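Local coordinates for protein 4-alpha-glucanotransferase (PDB 6M6T) that belongs to the amylomaltase family of TIM-barrel enzymes and holds bound glycan in its pockets, at residues Q41-I46 against G210-G215; A144-I149 against D224-W229; Q198-K203 against V287-Y292. All blocks are in the same frame, centred on the assembly; numbering follows the deposited sequence.

Contact 1: Q41-I46 against G210-G215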
loop_
_atom_site.group_PDB
_atom_site.type_symbol
_atom_site.label_atom_id
_atom_site.label_comp_id
_atom_site.label_asym_id
_atom_site.label_seq_id
_atom_site.Cartn_x
_atom_site.Cartn_y
_atom_site.Cartn_z
ATOM N N GLN A 41 -9.543 -15.549 11.548
ATOM C CA GLN A 41 -9.166 -14.162 11.360
ATOM C C GLN A 41 -10.337 -13.371 10.796
ATOM O O GLN A 41 -11.304 -13.915 10.269
ATOM C CB GLN A 41 -7.966 -14.046 10.427
ATOM C CG GLN A 41 -6.710 -14.697 10.946
ATOM C CD GLN A 41 -6.348 -14.252 12.352
ATOM O OE1 GLN A 41 -5.758 -13.187 12.554
ATOM N NE2 GLN A 41 -6.687 -15.080 13.332
ATOM N N LYS A 42 -10.255 -12.061 10.944
ATOM C CA LYS A 42 -11.244 -11.159 10.370
ATOM C C LYS A 42 -10.691 -10.364 9.202
ATOM O O LYS A 42 -11.401 -10.160 8.213
ATOM C CB LYS A 42 -11.781 -10.196 11.441
ATOM C CG LYS A 42 -12.807 -9.213 10.927
ATOM C CD LYS A 42 -14.213 -9.622 11.271
ATOM C CE LYS A 42 -15.208 -8.527 10.910
ATOM N NZ LYS A 42 -14.754 -7.253 11.510
ATOM N N PHE A 43 -9.421 -9.959 9.270
ATOM C CA PHE A 43 -8.892 -8.976 8.335
ATOM C C PHE A 43 -7.650 -9.488 7.625
ATOM O O PHE A 43 -6.822 -10.191 8.213
ATOM C CB PHE A 43 -8.563 -7.641 9.054
ATOM C CG PHE A 43 -9.767 -6.970 9.638
ATOM C CD1 PHE A 43 -10.820 -6.572 8.830
ATOM C CD2 PHE A 43 -9.866 -6.768 10.997
ATOM C CE1 PHE A 43 -11.949 -5.972 9.375
ATOM C CE2 PHE A 43 -10.996 -6.171 11.553
ATOM C CZ PHE A 43 -12.036 -5.781 10.745
ATOM N N TRP A 44 -7.543 -9.111 6.348
ATOM C CA TRP A 44 -6.317 -9.184 5.551
ATOM C C TRP A 44 -5.949 -7.743 5.228
ATOM O O TRP A 44 -6.694 -7.064 4.507
ATOM C CB TRP A 44 -6.529 -9.996 4.261
ATOM C CG TRP A 44 -5.280 -10.264 3.476
ATOM C CD1 TRP A 44 -4.033 -9.816 3.767
ATOM C CD2 TRP A 44 -5.147 -11.074 2.287
ATOM N NE1 TRP A 44 -3.131 -10.270 2.826
ATOM C CE2 TRP A 44 -3.788 -11.055 1.919
ATOM C CE3 TRP A 44 -6.041 -11.817 1.508
ATOM C CZ2 TRP A 44 -3.303 -11.737 0.813
ATOM C CZ3 TRP A 44 -5.553 -12.472 0.395
ATOM C CH2 TRP A 44 -4.197 -12.426 0.057
ATOM N N GLN A 45 -4.837 -7.255 5.784
ATOM C CA GLN A 45 -4.313 -5.950 5.393
ATOM C C GLN A 45 -3.251 -6.146 4.315
ATOM O O GLN A 45 -2.275 -6.882 4.515
ATOM C CB GLN A 45 -3.723 -5.188 6.579
ATOM C CG GLN A 45 -3.359 -3.727 6.246
ATOM C CD GLN A 45 -3.195 -2.847 7.484
ATOM O OE1 GLN A 45 -3.397 -3.285 8.626
ATOM N NE2 GLN A 45 -2.833 -1.595 7.261
ATOM N N ILE A 46 -3.440 -5.485 3.180
ATOM C CA ILE A 46 -2.447 -5.451 2.122
ATOM C C ILE A 46 -1.838 -4.045 2.055
ATOM O O ILE A 46 -2.273 -3.112 2.744
ATOM C CB ILE A 46 -3.051 -5.876 0.762
ATOM C CG1 ILE A 46 -4.282 -5.018 0.451
ATOM C CG2 ILE A 46 -3.438 -7.359 0.778
ATOM C CD1 ILE A 46 -4.559 -4.824 -1.012
ATOM N N GLY A 210 -16.377 -14.314 4.972
ATOM C CA GLY A 210 -16.223 -13.519 6.180
ATOM C C GLY A 210 -14.897 -12.790 6.345
ATOM O O GLY A 210 -14.685 -12.167 7.397
ATOM N N ILE A 211 -14.013 -12.826 5.344
ATOM C CA ILE A 211 -12.715 -12.153 5.394
ATOM C C ILE A 211 -12.832 -10.767 4.763
ATOM O O ILE A 211 -13.275 -10.636 3.614
ATOM C CB ILE A 211 -11.639 -12.984 4.680
ATOM C CG1 ILE A 211 -11.299 -14.201 5.523
ATOM C CG2 ILE A 211 -10.377 -12.139 4.425
ATOM C CD1 ILE A 211 -11.131 -13.846 7.003
ATOM N N GLN A 212 -12.410 -9.735 5.501
ATOM C CA GLN A 212 -12.476 -8.347 5.056
ATOM C C GLN A 212 -11.080 -7.794 4.773
ATOM O O GLN A 212 -10.125 -8.101 5.499
ATOM C CB GLN A 212 -13.171 -7.493 6.104
ATOM C CG GLN A 212 -14.550 -7.989 6.502
ATOM C CD GLN A 212 -15.598 -6.915 6.345
ATOM O OE1 GLN A 212 -15.598 -5.914 7.075
ATOM N NE2 GLN A 212 -16.488 -7.098 5.369
ATOM N N ILE A 213 -10.976 -6.952 3.728
ATOM C CA ILE A 213 -9.702 -6.417 3.234
ATOM C C ILE A 213 -9.497 -4.986 3.725
ATOM O O ILE A 213 -10.337 -4.106 3.490
ATOM C CB ILE A 213 -9.641 -6.456 1.696
ATOM C CG1 ILE A 213 -9.795 -7.891 1.198
ATOM C CG2 ILE A 213 -8.342 -5.826 1.184
ATOM C CD1 ILE A 213 -8.675 -8.798 1.668
ATOM N N ILE A 214 -8.362 -4.743 4.371
ATOM C CA ILE A 214 -7.917 -3.388 4.681
ATOM C C ILE A 214 -6.949 -2.948 3.588
ATOM O O ILE A 214 -5.795 -3.388 3.547
ATOM C CB ILE A 214 -7.252 -3.293 6.059
ATOM C CG1 ILE A 214 -8.031 -4.062 7.116
ATOM C CG2 ILE A 214 -7.111 -1.869 6.470
ATOM C CD1 ILE A 214 -7.149 -4.447 8.299
ATOM N N GLY A 215 -7.421 -2.066 2.714
ATOM C CA GLY A 215 -6.552 -1.432 1.746
ATOM C C GLY A 215 -5.819 -0.197 2.287
ATOM O O GLY A 215 -6.212 0.429 3.273
#

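Contact 2: A144-I149 against D224-W229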
loop_
_atom_site.group_PDB
_atom_site.type_symbol
_atom_site.label_atom_id
_atom_site.label_comp_id
_atom_site.label_asym_id
_atom_site.label_seq_id
_atom_site.Cartn_x
_atom_site.Cartn_y
_atom_site.Cartn_z
ATOM N N ALA A 144 -3.895 5.240 -19.432
ATOM C CA ALA A 144 -3.298 4.361 -20.435
ATOM C C ALA A 144 -2.507 5.175 -21.455
ATOM O O ALA A 144 -1.431 4.756 -21.910
ATOM C CB ALA A 144 -4.382 3.517 -21.112
ATOM N N GLU A 145 -3.005 6.364 -21.789
ATOM C CA GLU A 145 -2.245 7.251 -22.655
ATOM C C GLU A 145 -0.999 7.755 -21.946
ATOM O O GLU A 145 0.059 7.871 -22.563
ATOM C CB GLU A 145 -3.116 8.414 -23.134
ATOM C CG GLU A 145 -4.273 7.965 -24.002
ATOM C CD GLU A 145 -5.289 9.059 -24.274
ATOM O OE1 GLU A 145 -4.929 10.249 -24.122
ATOM O OE2 GLU A 145 -6.447 8.722 -24.647
ATOM N N PHE A 146 -1.094 8.050 -20.649
ATOM C CA PHE A 146 0.104 8.436 -19.909
ATOM C C PHE A 146 1.176 7.361 -20.013
ATOM O O PHE A 146 2.333 7.649 -20.325
ATOM C CB PHE A 146 -0.247 8.708 -18.448
ATOM C CG PHE A 146 0.934 9.118 -17.598
ATOM C CD1 PHE A 146 1.324 10.449 -17.525
ATOM C CD2 PHE A 146 1.637 8.174 -16.853
ATOM C CE1 PHE A 146 2.396 10.834 -16.735
ATOM C CE2 PHE A 146 2.712 8.549 -16.064
ATOM C CZ PHE A 146 3.094 9.886 -16.006
ATOM N N MET A 147 0.803 6.108 -19.766
ATOM C CA MET A 147 1.778 5.023 -19.849
ATOM C C MET A 147 2.307 4.844 -21.265
ATOM O O MET A 147 3.485 4.519 -21.451
ATOM C CB MET A 147 1.170 3.711 -19.348
ATOM C CG MET A 147 0.901 3.697 -17.853
ATOM S SD MET A 147 2.354 3.985 -16.804
ATOM C CE MET A 147 3.634 3.056 -17.685
ATOM N N ALA A 148 1.464 5.061 -22.270
ATOM C CA ALA A 148 1.931 4.931 -23.643
ATOM C C ALA A 148 2.939 6.025 -23.988
ATOM O O ALA A 148 4.016 5.754 -24.537
ATOM C CB ALA A 148 0.739 4.962 -24.597
ATOM N N ILE A 149 2.605 7.271 -23.693
ATOM C CA ILE A 149 3.549 8.344 -23.960
ATOM C C ILE A 149 4.836 8.115 -23.177
ATOM O O ILE A 149 5.940 8.348 -23.684
ATOM C CB ILE A 149 2.910 9.711 -23.647
ATOM C CG1 ILE A 149 1.620 9.886 -24.448
ATOM C CG2 ILE A 149 3.859 10.831 -23.992
ATOM C CD1 ILE A 149 0.871 11.145 -24.119
ATOM N N ASP A 224 5.656 11.868 -11.141
ATOM C CA ASP A 224 5.605 11.233 -12.457
ATOM C C ASP A 224 4.286 10.473 -12.548
ATOM O O ASP A 224 4.226 9.259 -12.376
ATOM C CB ASP A 224 6.801 10.304 -12.621
ATOM C CG ASP A 224 7.070 9.939 -14.055
ATOM O OD1 ASP A 224 6.564 10.649 -14.952
ATOM O OD2 ASP A 224 7.791 8.939 -14.286
ATOM N N SER A 225 3.222 11.208 -12.861
ATOM C CA SER A 225 1.862 10.765 -12.577
ATOM C C SER A 225 0.877 11.311 -13.601
ATOM O O SER A 225 1.045 12.427 -14.096
ATOM C CB SER A 225 1.447 11.216 -11.167
ATOM O OG SER A 225 0.055 11.474 -11.087
ATOM N N VAL A 226 -0.161 10.520 -13.895
ATOM C CA VAL A 226 -1.244 10.981 -14.750
ATOM C C VAL A 226 -2.019 12.113 -14.094
ATOM O O VAL A 226 -2.732 12.854 -14.779
ATOM C CB VAL A 226 -2.168 9.800 -15.112
ATOM C CG1 VAL A 226 -2.948 9.317 -13.904
ATOM C CG2 VAL A 226 -3.119 10.189 -16.217
ATOM N N GLU A 227 -1.882 12.288 -12.779
ATOM C CA GLU A 227 -2.609 13.358 -12.097
ATOM C C GLU A 227 -1.875 14.692 -12.214
ATOM O O GLU A 227 -2.500 15.735 -12.449
ATOM C CB GLU A 227 -2.837 12.985 -10.624
ATOM C CG GLU A 227 -4.106 12.161 -10.376
ATOM C CD GLU A 227 -3.889 10.660 -10.550
ATOM O OE1 GLU A 227 -2.732 10.195 -10.399
ATOM O OE2 GLU A 227 -4.879 9.943 -10.829
ATOM N N VAL A 228 -0.551 14.676 -12.041
ATOM C CA VAL A 228 0.281 15.845 -12.311
ATOM C C VAL A 228 0.152 16.273 -13.760
ATOM O O VAL A 228 0.317 17.455 -14.087
ATOM C CB VAL A 228 1.739 15.518 -11.939
ATOM C CG1 VAL A 228 2.675 16.633 -12.369
ATOM C CG2 VAL A 228 1.850 15.263 -10.440
ATOM N N TRP A 229 -0.153 15.322 -14.648
ATOM C CA TRP A 229 -0.343 15.601 -16.064
ATOM C C TRP A 229 -1.718 16.214 -16.362
ATOM O O TRP A 229 -1.808 17.333 -16.883
ATOM C CB TRP A 229 -0.141 14.312 -16.851
ATOM C CG TRP A 229 0.065 14.529 -18.292
ATOM C CD1 TRP A 229 0.847 15.482 -18.871
ATOM C CD2 TRP A 229 -0.524 13.783 -19.360
ATOM N NE1 TRP A 229 0.776 15.380 -20.230
ATOM C CE2 TRP A 229 -0.057 14.343 -20.560
ATOM C CE3 TRP A 229 -1.411 12.703 -19.417
ATOM C CZ2 TRP A 229 -0.435 13.850 -21.810
ATOM C CZ3 TRP A 229 -1.794 12.226 -20.657
ATOM C CH2 TRP A 229 -1.303 12.797 -21.836
#

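Contact 3: Q198-K203 against V287-Y292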
loop_
_atom_site.group_PDB
_atom_site.type_symbol
_atom_site.label_atom_id
_atom_site.label_comp_id
_atom_site.label_asym_id
_atom_site.label_seq_id
_atom_site.Cartn_x
_atom_site.Cartn_y
_atom_site.Cartn_z
ATOM N N GLN A 198 -9.720 -9.734 -11.967
ATOM C CA GLN A 198 -9.104 -10.685 -11.039
ATOM C C GLN A 198 -9.200 -10.208 -9.593
ATOM O O GLN A 198 -9.560 -10.984 -8.690
ATOM C CB GLN A 198 -7.646 -10.931 -11.440
ATOM C CG GLN A 198 -7.557 -11.335 -12.903
ATOM C CD GLN A 198 -6.386 -12.230 -13.242
ATOM O OE1 GLN A 198 -5.355 -12.222 -12.575
ATOM N NE2 GLN A 198 -6.539 -13.008 -14.311
ATOM N N TRP A 199 -8.891 -8.927 -9.355
ATOM C CA TRP A 199 -8.909 -8.407 -7.997
ATOM C C TRP A 199 -10.302 -8.493 -7.386
ATOM O O TRP A 199 -10.448 -8.849 -6.216
ATOM C CB TRP A 199 -8.424 -6.959 -7.944
ATOM C CG TRP A 199 -8.915 -6.364 -6.669
ATOM C CD1 TRP A 199 -10.025 -5.584 -6.486
ATOM C CD2 TRP A 199 -8.370 -6.601 -5.377
ATOM N NE1 TRP A 199 -10.180 -5.300 -5.149
ATOM C CE2 TRP A 199 -9.175 -5.916 -4.450
ATOM C CE3 TRP A 199 -7.268 -7.319 -4.914
ATOM C CZ2 TRP A 199 -8.915 -5.934 -3.093
ATOM C CZ3 TRP A 199 -7.001 -7.323 -3.569
ATOM C CH2 TRP A 199 -7.821 -6.636 -2.670
ATOM N N PHE A 200 -11.335 -8.133 -8.137
ATOM C CA PHE A 200 -12.660 -8.175 -7.542
ATOM C C PHE A 200 -13.148 -9.606 -7.381
ATOM O O PHE A 200 -13.900 -9.893 -6.443
ATOM C CB PHE A 200 -13.625 -7.307 -8.348
ATOM C CG PHE A 200 -13.579 -5.836 -7.937
ATOM C CD1 PHE A 200 -13.806 -5.468 -6.606
ATOM C CD2 PHE A 200 -13.258 -4.841 -8.856
ATOM C CE1 PHE A 200 -13.748 -4.156 -6.208
ATOM C CE2 PHE A 200 -13.203 -3.526 -8.472
ATOM C CZ PHE A 200 -13.453 -3.173 -7.135
ATOM N N GLU A 201 -12.683 -10.532 -8.232
ATOM C CA GLU A 201 -12.904 -11.947 -7.941
ATOM C C GLU A 201 -12.330 -12.326 -6.577
ATOM O O GLU A 201 -13.000 -12.977 -5.762
ATOM C CB GLU A 201 -12.287 -12.811 -9.037
ATOM C CG GLU A 201 -13.247 -13.166 -10.164
ATOM C CD GLU A 201 -12.509 -13.678 -11.391
ATOM O OE1 GLU A 201 -13.083 -13.607 -12.507
ATOM O OE2 GLU A 201 -11.344 -14.132 -11.226
ATOM N N LEU A 202 -11.078 -11.937 -6.321
ATOM C CA LEU A 202 -10.458 -12.254 -5.037
ATOM C C LEU A 202 -11.197 -11.589 -3.871
ATOM O O LEU A 202 -11.453 -12.220 -2.836
ATOM C CB LEU A 202 -8.988 -11.846 -5.043
ATOM C CG LEU A 202 -8.337 -12.220 -3.711
ATOM C CD1 LEU A 202 -8.343 -13.724 -3.554
ATOM C CD2 LEU A 202 -6.924 -11.675 -3.577
ATOM N N LYS A 203 -11.536 -10.309 -4.014
ATOM C CA LYS A 203 -12.261 -9.632 -2.946
ATOM C C LYS A 203 -13.626 -10.275 -2.704
ATOM O O LYS A 203 -14.089 -10.324 -1.563
ATOM C CB LYS A 203 -12.398 -8.133 -3.260
ATOM C CG LYS A 203 -13.412 -7.381 -2.399
ATOM C CD LYS A 203 -12.962 -5.975 -2.062
ATOM C CE LYS A 203 -13.989 -5.272 -1.182
ATOM N NZ LYS A 203 -15.120 -4.730 -1.976
ATOM N N VAL A 287 -13.179 3.021 -0.796
ATOM C CA VAL A 287 -14.209 2.229 -0.131
ATOM C C VAL A 287 -14.918 1.273 -1.094
ATOM O O VAL A 287 -15.609 0.358 -0.645
ATOM C CB VAL A 287 -15.213 3.155 0.567
ATOM C CG1 VAL A 287 -14.473 4.207 1.389
ATOM C CG2 VAL A 287 -16.135 3.805 -0.454
ATOM N N LYS A 288 -14.801 1.458 -2.408
ATOM C CA LYS A 288 -15.227 0.356 -3.266
ATOM C C LYS A 288 -14.109 -0.658 -3.500
ATOM O O LYS A 288 -14.380 -1.859 -3.622
ATOM C CB LYS A 288 -15.767 0.859 -4.617
ATOM C CG LYS A 288 -16.443 -0.277 -5.413
ATOM C CD LYS A 288 -16.784 0.055 -6.874
ATOM C CE LYS A 288 -17.086 -1.229 -7.693
ATOM N NZ LYS A 288 -18.436 -1.237 -8.338
ATOM N N MET A 289 -12.854 -0.210 -3.549
ATOM C CA MET A 289 -11.763 -1.151 -3.766
ATOM C C MET A 289 -11.591 -2.084 -2.581
ATOM O O MET A 289 -11.082 -3.196 -2.736
ATOM C CB MET A 289 -10.458 -0.400 -4.039
ATOM C CG MET A 289 -10.168 -0.152 -5.528
ATOM S SD MET A 289 -9.808 -1.630 -6.526
ATOM C CE MET A 289 -8.465 -2.416 -5.608
ATOM N N TYR A 290 -12.012 -1.661 -1.398
ATOM C CA TYR A 290 -11.685 -2.379 -0.180
ATOM C C TYR A 290 -12.920 -2.498 0.694
ATOM O O TYR A 290 -14.027 -2.085 0.319
ATOM C CB TYR A 290 -10.542 -1.672 0.552
ATOM C CG TYR A 290 -9.376 -1.400 -0.371
ATOM C CD1 TYR A 290 -8.709 -2.447 -1.011
ATOM C CD2 TYR A 290 -8.958 -0.111 -0.630
ATOM C CE1 TYR A 290 -7.634 -2.208 -1.860
ATOM C CE2 TYR A 290 -7.887 0.137 -1.486
ATOM C CZ TYR A 290 -7.234 -0.912 -2.093
ATOM O OH TYR A 290 -6.174 -0.652 -2.927
ATOM N N ASP A 291 -12.726 -3.116 1.855
ATOM C CA ASP A 291 -13.731 -3.145 2.909
ATOM C C ASP A 291 -13.405 -2.156 4.028
ATOM O O ASP A 291 -14.316 -1.600 4.657
ATOM C CB ASP A 291 -13.850 -4.562 3.490
ATOM C CG ASP A 291 -14.033 -5.653 2.414
ATOM O OD1 ASP A 291 -15.090 -5.679 1.737
ATOM O OD2 ASP A 291 -13.122 -6.502 2.253
ATOM N N TYR A 292 -12.120 -1.911 4.268
ATOM C CA TYR A 292 -11.668 -0.935 5.242
ATOM C C TYR A 292 -10.494 -0.193 4.627
ATOM O O TYR A 292 -9.519 -0.825 4.222
ATOM C CB TYR A 292 -11.247 -1.608 6.563
ATOM C CG TYR A 292 -12.365 -1.758 7.558
ATOM C CD1 TYR A 292 -13.300 -2.768 7.433
ATOM C CD2 TYR A 292 -12.496 -0.873 8.617
ATOM C CE1 TYR A 292 -14.331 -2.900 8.329
ATOM C CE2 TYR A 292 -13.533 -0.997 9.534
ATOM C CZ TYR A 292 -14.446 -2.011 9.381
ATOM O OH TYR A 292 -15.476 -2.135 10.286
#

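Contact 1: Q41-I46 against G210-G215
F43 to Q45 and Q212 to I214 pair as neighbouring parallel strands of the TIM barrel, the second and third of its eight in chain order. The directions of the two short strands differ by 27°, and their axes come within 4.6 Å of each other. W44 lies at the heart of the ladder: its N donates to Q212 O at 2.9 Å, and its O receives I214 N. This alternation extends to both ends, where Q212 N reaches K42 O in an almost straight bond of 175° and I46 N meets I214 O at a longer 3.2 Å. Strand 6-10 pairs with segment 41-46 on its other edge, which makes 43-45 an inner strand.

Side chains divide by face. F43, Q45, Q212 and I214 share the face turned to the barrel interior, where Q45 OE1 bonds to Y392 OH and the Q45 side chain is about 9 Å from the bound 1,5-anhydro-D-glucitol. I214 CD1 lies diagonally across F43, 3.6 Å from its CB, and also approaches Q45 CB. Beside it, Q212 points the same way as F43, and Q212 CB rests 3.7 Å from F43 CD1. W44 and I213 occupy the other face; the W44 indole packs against helix 27-38, meeting F32 and L36, while I213 meets W199 of helix 182-208. With CG anti to the backbone N (chi1 -173°), the W44 ring turns away from strand 212-217, and its NE1 bonds to M11 O. The part of W44 that reaches I213 is therefore mainly the base of the side chain, CB lying 3.6 Å from I213 CD1.

Contact 2: A144-I149 against D224-W229
F146, inside helix 140-152, lies opposite V226, the first residue of helix 226-230, with 5.9 Å between the two CA atoms. This is the closest CA pairing, and it sets the side of one helix against the N-terminal start of the other. S225 caps that start: its OG accepts E227 N at 2.7 Å and, more weakly, V228 N. The backbone from D224 to V226 passes over the F146 ring, with S225 O 3.4 Å from F146 CE1.

F146 is directed toward this backbone, with CG anti to its own N (chi1 -180°). One ring face lies on the S225-V226 peptide, with V226 N 3.7 Å above the plane over the ring centre and S225 C nearer the rim. At the root of the side chain, F146 CB touches V226 CG2 at 3.9 Å, the two side chains running at a slant to each other. The contact joins the long connection between the second and third strands of the TIM barrel, about half of it helix, to the short helix that follows the third strand, 212-217. W229, one turn into that helix, brings CE3 to the edge of the F146 ring, 4.0 Å from CD1. Farther along the indole, I149 CD1 meets W229 CH2 at 3.6 Å, the two side chains crossing nearly at a right angle. The indole is fixed from outside the pair as well: NE1 bonds to I166 O, W161 meets it edge-to-face, and R169 makes a cation-pi contact. Next to F146 CZ, the D224 carboxylate is gripped twice, OD1 by L158 N and OD2 by a salt bridge to K150 NZ.

Contact 3: Q198-K203 against V287-Y292
M289 and W199 form the apolar centre. The M289 methyl, CE, sits over one face of the indole, 3.6 Å from the centroid of the W199 five-membered ring and 22° off its normal, a CH-pi contact. The M289 CB points away from helix 182-208, and bends in the chain at chi2 and chi3 bring the methyl back onto the ring. M289 SD makes oblique Met-aromatic contacts with two rings, 4.4 Å from the centroid of the W199 five-membered ring and 4.8 Å from that of F200. The F200 ring is in turn held against W199, whose CD1 lies over its centre. The opposite face of the indole carries K203 CB, one turn on in the same helix, toward the rim. At the six-membered end, W199 CZ2 meets Y290 CD1 at 4.1 Å, those side chains crossing at about a right angle.

In the barrel, helices 182-208 and 277-289 precede the adjacent strands 212-217 and 292-295, and the contact joins the flank of the first helix to the C-terminal end of the second. Groups of the first helix meet the backbone carbonyls of K288 and M289 at that end. W199 NE1 donates to M289 O in a weak bond of 3.3 Å, bent to 135°, while K288 O lies in the plane of the F200 ring at its edge, 3.5 Å from CE1. K203 slides past D291 in the opposite direction; its NZ reaches K288 O only weakly, at 3.4 Å, and D291 OD1 in a long salt bridge of 3.8 Å. A positive charge here would probably be favoured by the negative end of the helix dipole. D291 has a stronger partner outside the pair, OD2 accepting from I213 N.

From the N terminus the chain passes 41-46, 144-149 and 198-203, the first halves of contacts 1, 2 and 3, and then meets their partners 210-215, 224-229 and 287-292 in the same order. Every pair of contacts therefore crosses and none nests. The loops closed span 163, 74 and 83 residues. Contact 1 joins two barrel strands; contact 3 joins the helices leading into the third and fourth strands. These two touch, with centres 10 Å apart, and I213 O to Y292 N, 2.9 Å, is a probable hydrogen bond between them. Contact 2 ties helix 140-152 of the long connection between the second and third strands to the helix after strand 212-217; its nearest atoms are about 17 Å from contact 1 and 13 Å from contact 3.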